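PDB 2BHV: COMB10 from Helicobacter pylori, which probably serves as a VirB10-like core subunit of the Com type IV secretion system, contributing its periplasmic domain to the secretion apparatus. Local coordinates for residues I56-A61 with P212-R217. Sequence-based numbering, arbitrary orientation.
Sequences ISSQIA and PIVVIR
Ile56 and Ile216, a hydrogen-bonded pair, join the outer strand 56-57 to the central strand 215-216 of a small three-stranded antiparallel sheet in the periplasmic domain of this TrbI/VirB10-family protein; the third strand, 161-162, bonds to the far side of Val215 through Gly162. The pair is closed by two nearly straight backbone bonds, Ile56 N to Ile216 O at 2.9 Å and Ile216 N to Ile56 O at the same length.

The packed face carries Ile56, Val214 and Ile216. The two isoleucines meet at their CB atoms, 4.2 Å apart, and both are buried against Leu103; Ile56 also rests on Ile105, and Tyr101 backs Ile216 and Val214. Ile216 further packs on Ile196 of the second subunit. On the other face the fit is looser: Ser57 and Val215 form the non-hydrogen-bonded pair, where Val215 CG2 reaches Ser57 CB at 4.1 Å, and both residues are partly exposed. Beyond them, exposed Gln59 bends at chi2 (117°) and brings the carbonyl side of its amide against Ile213 CG2, with OE1 3.5 Å from that methyl.

Past the end of strand 56-57 a side chain takes over from the backbone as acceptor. With chi1 at 82°, Ser58 places its hydroxyl between its own N and carbonyl carbon, facing segment 212-217, and OG accepts the Val214 N-H at 2.7 Å, the N-H pointing almost straight at the oxygen (176°).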
ATOM      1  N   ILE A  56      15.436 -16.664   6.165  1.00 46.59           N
ATOM      2  CA  ILE A  56      14.429 -16.783   5.115  1.00 46.87           C
ATOM      3  C   ILE A  56      14.302 -15.449   4.378  1.00 47.38           C
ATOM      4  O   ILE A  56      13.716 -14.496   4.920  1.00 47.24           O
ATOM      5  CB  ILE A  56      13.048 -17.110   5.716  1.00 46.83           C
ATOM      6  CG1 ILE A  56      13.073 -18.458   6.443  1.00 47.14           C
ATOM      7  CG2 ILE A  56      11.970 -17.107   4.634  1.00 46.61           C
ATOM      8  CD1 ILE A  56      11.746 -18.810   7.119  1.00 46.65           C
ATOM      9  N   SER A  57      14.849 -15.377   3.157  1.00 47.95           N
ATOM     10  CA  SER A  57      14.711 -14.173   2.301  1.00 48.72           C
ATOM     11  C   SER A  57      13.441 -14.225   1.422  1.00 48.94           C
ATOM     12  O   SER A  57      13.013 -15.306   1.017  1.00 49.25           O
ATOM     13  CB  SER A  57      15.936 -14.014   1.412  1.00 48.71           C
ATOM     14  OG  SER A  57      16.064 -15.146   0.559  1.00 49.25           O
ATOM     15  N   SER A  58      12.847 -13.064   1.129  1.00 49.15           N
ATOM     16  CA  SER A  58      11.552 -13.027   0.403  1.00 49.03           C
ATOM     17  C   SER A  58      11.667 -13.050  -1.134  1.00 49.08           C
ATOM     18  O   SER A  58      10.650 -13.236  -1.816  1.00 49.22           O
ATOM     19  CB  SER A  58      10.645 -11.868   0.864  1.00 48.83           C
ATOM     20  OG  SER A  58      10.991 -10.645   0.233  1.00 49.15           O
ATOM     21  N   GLN A  59      12.873 -12.854  -1.681  1.00 48.70           N
ATOM     22  CA  GLN A  59      13.061 -13.110  -3.108  1.00 48.73           C
ATOM     23  C   GLN A  59      13.287 -14.615  -3.303  1.00 48.53           C
ATOM     24  O   GLN A  59      12.366 -15.345  -3.676  1.00 48.46           O
ATOM     25  CB  GLN A  59      14.211 -12.282  -3.735  1.00 49.04           C
ATOM     26  CG  GLN A  59      14.494 -10.874  -3.130  1.00 49.55           C
ATOM     27  CD  GLN A  59      15.918 -10.765  -2.491  1.00 50.35           C
ATOM     28  OE1 GLN A  59      16.165 -11.250  -1.369  1.00 51.37           O
ATOM     29  NE2 GLN A  59      16.838 -10.128  -3.207  1.00 48.90           N
ATOM     30  N   ILE A  60      14.516 -15.056  -3.042  1.00 48.52           N
ATOM     31  CA  ILE A  60      14.892 -16.479  -3.000  1.00 48.42           C
ATOM     32  C   ILE A  60      13.810 -17.342  -2.315  1.00 48.18           C
ATOM     33  O   ILE A  60      13.366 -17.020  -1.207  1.00 48.26           O
ATOM     34  CB  ILE A  60      16.245 -16.674  -2.213  1.00 48.56           C
ATOM     35  CG1 ILE A  60      17.407 -15.939  -2.906  1.00 48.67           C
ATOM     36  CG2 ILE A  60      16.541 -18.178  -1.934  1.00 48.18           C
ATOM     37  CD1 ILE A  60      18.553 -15.502  -1.938  1.00 48.41           C
ATOM     38  N   ALA A  61      13.370 -18.402  -3.003  1.00 47.64           N
ATOM     39  CA  ALA A  61      12.696 -19.526  -2.364  1.00 47.15           C
ATOM     40  C   ALA A  61      13.785 -20.567  -2.102  1.00 47.01           C
ATOM     41  O   ALA A  61      14.569 -20.854  -2.991  1.00 47.27           O
ATOM     42  CB  ALA A  61      11.631 -20.084  -3.269  1.00 46.88           C
ATOM     43  N   PRO A 212       7.923  -5.251  -0.868  1.00 52.80           N
ATOM     44  CA  PRO A 212       9.292  -5.030  -0.393  1.00 52.23           C
ATOM     45  C   PRO A 212      10.006  -6.346  -0.169  1.00 51.52           C
ATOM     46  O   PRO A 212       9.372  -7.394  -0.058  1.00 51.63           O
ATOM     47  CB  PRO A 212       9.097  -4.296   0.939  1.00 52.27           C
ATOM     48  CG  PRO A 212       7.764  -4.771   1.441  1.00 52.41           C
ATOM     49  CD  PRO A 212       6.938  -5.176   0.234  1.00 52.77           C
ATOM     50  N   ILE A 213      11.322  -6.293  -0.129  1.00 50.75           N
ATOM     51  CA  ILE A 213      12.084  -7.445   0.269  1.00 50.12           C
ATOM     52  C   ILE A 213      11.880  -7.616   1.768  1.00 49.50           C
ATOM     53  O   ILE A 213      12.006  -6.670   2.541  1.00 49.58           O
ATOM     54  CB  ILE A 213      13.588  -7.301  -0.069  1.00 50.34           C
ATOM     55  CG1 ILE A 213      13.783  -6.641  -1.443  1.00 50.29           C
ATOM     56  CG2 ILE A 213      14.284  -8.671  -0.008  1.00 50.43           C
ATOM     57  CD1 ILE A 213      13.918  -5.115  -1.392  1.00 50.64           C
ATOM     58  N   VAL A 214      11.511  -8.820   2.163  1.00 48.70           N
ATOM     59  CA  VAL A 214      11.359  -9.152   3.557  1.00 47.99           C
ATOM     60  C   VAL A 214      12.307 -10.289   3.910  1.00 47.71           C
ATOM     61  O   VAL A 214      12.293 -11.351   3.287  1.00 47.48           O
ATOM     62  CB  VAL A 214       9.941  -9.584   3.879  1.00 47.85           C
ATOM     63  CG1 VAL A 214       9.836  -9.986   5.340  1.00 47.72           C
ATOM     64  CG2 VAL A 214       8.982  -8.479   3.572  1.00 48.00           C
ATOM     65  N   VAL A 215      13.133 -10.056   4.919  1.00 47.19           N
ATOM     66  CA  VAL A 215      14.005 -11.092   5.409  1.00 46.98           C
ATOM     67  C   VAL A 215      13.621 -11.418   6.841  1.00 46.89           C
ATOM     68  O   VAL A 215      13.360 -10.516   7.635  1.00 46.92           O
ATOM     69  CB  VAL A 215      15.509 -10.704   5.286  1.00 46.87           C
ATOM     70  CG1 VAL A 215      16.381 -11.640   6.114  1.00 46.77           C
ATOM     71  CG2 VAL A 215      15.935 -10.723   3.830  1.00 46.52           C
ATOM     72  N   ILE A 216      13.548 -12.714   7.140  1.00 46.65           N
ATOM     73  CA  ILE A 216      13.436 -13.178   8.501  1.00 46.38           C
ATOM     74  C   ILE A 216      14.810 -13.730   8.894  1.00 46.55           C
ATOM     75  O   ILE A 216      15.213 -14.799   8.431  1.00 46.68           O
ATOM     76  CB  ILE A 216      12.316 -14.204   8.628  1.00 46.37           C
ATOM     77  CG1 ILE A 216      10.975 -13.526   8.311  1.00 45.92           C
ATOM     78  CG2 ILE A 216      12.283 -14.787  10.036  1.00 46.50           C
ATOM     79  CD1 ILE A 216       9.850 -14.465   8.035  1.00 46.00           C
ATOM     80  N   ARG A 217      15.545 -12.969   9.707  1.00 46.55           N
ATOM     81  CA  ARG A 217      16.943 -13.284  10.025  1.00 46.53           C
ATOM     82  C   ARG A 217      17.093 -14.571  10.821  1.00 46.31           C
ATOM     83  O   ARG A 217      16.210 -14.965  11.573  1.00 46.28           O
ATOM     84  CB  ARG A 217      17.592 -12.141  10.814  1.00 46.69           C
ATOM     85  CG  ARG A 217      18.322 -11.090   9.975  1.00 47.80           C
ATOM     86  CD  ARG A 217      17.345 -10.022   9.470  1.00 49.90           C
ATOM     87  NE  ARG A 217      17.966  -8.701   9.298  1.00 50.38           N
ATOM     88  CZ  ARG A 217      17.863  -7.682  10.163  1.00 50.50           C
ATOM     89  NH1 ARG A 217      17.163  -7.802  11.303  1.00 49.62           N
ATOM     90  NH2 ARG A 217      18.464  -6.527   9.879  1.00 50.93           N
TER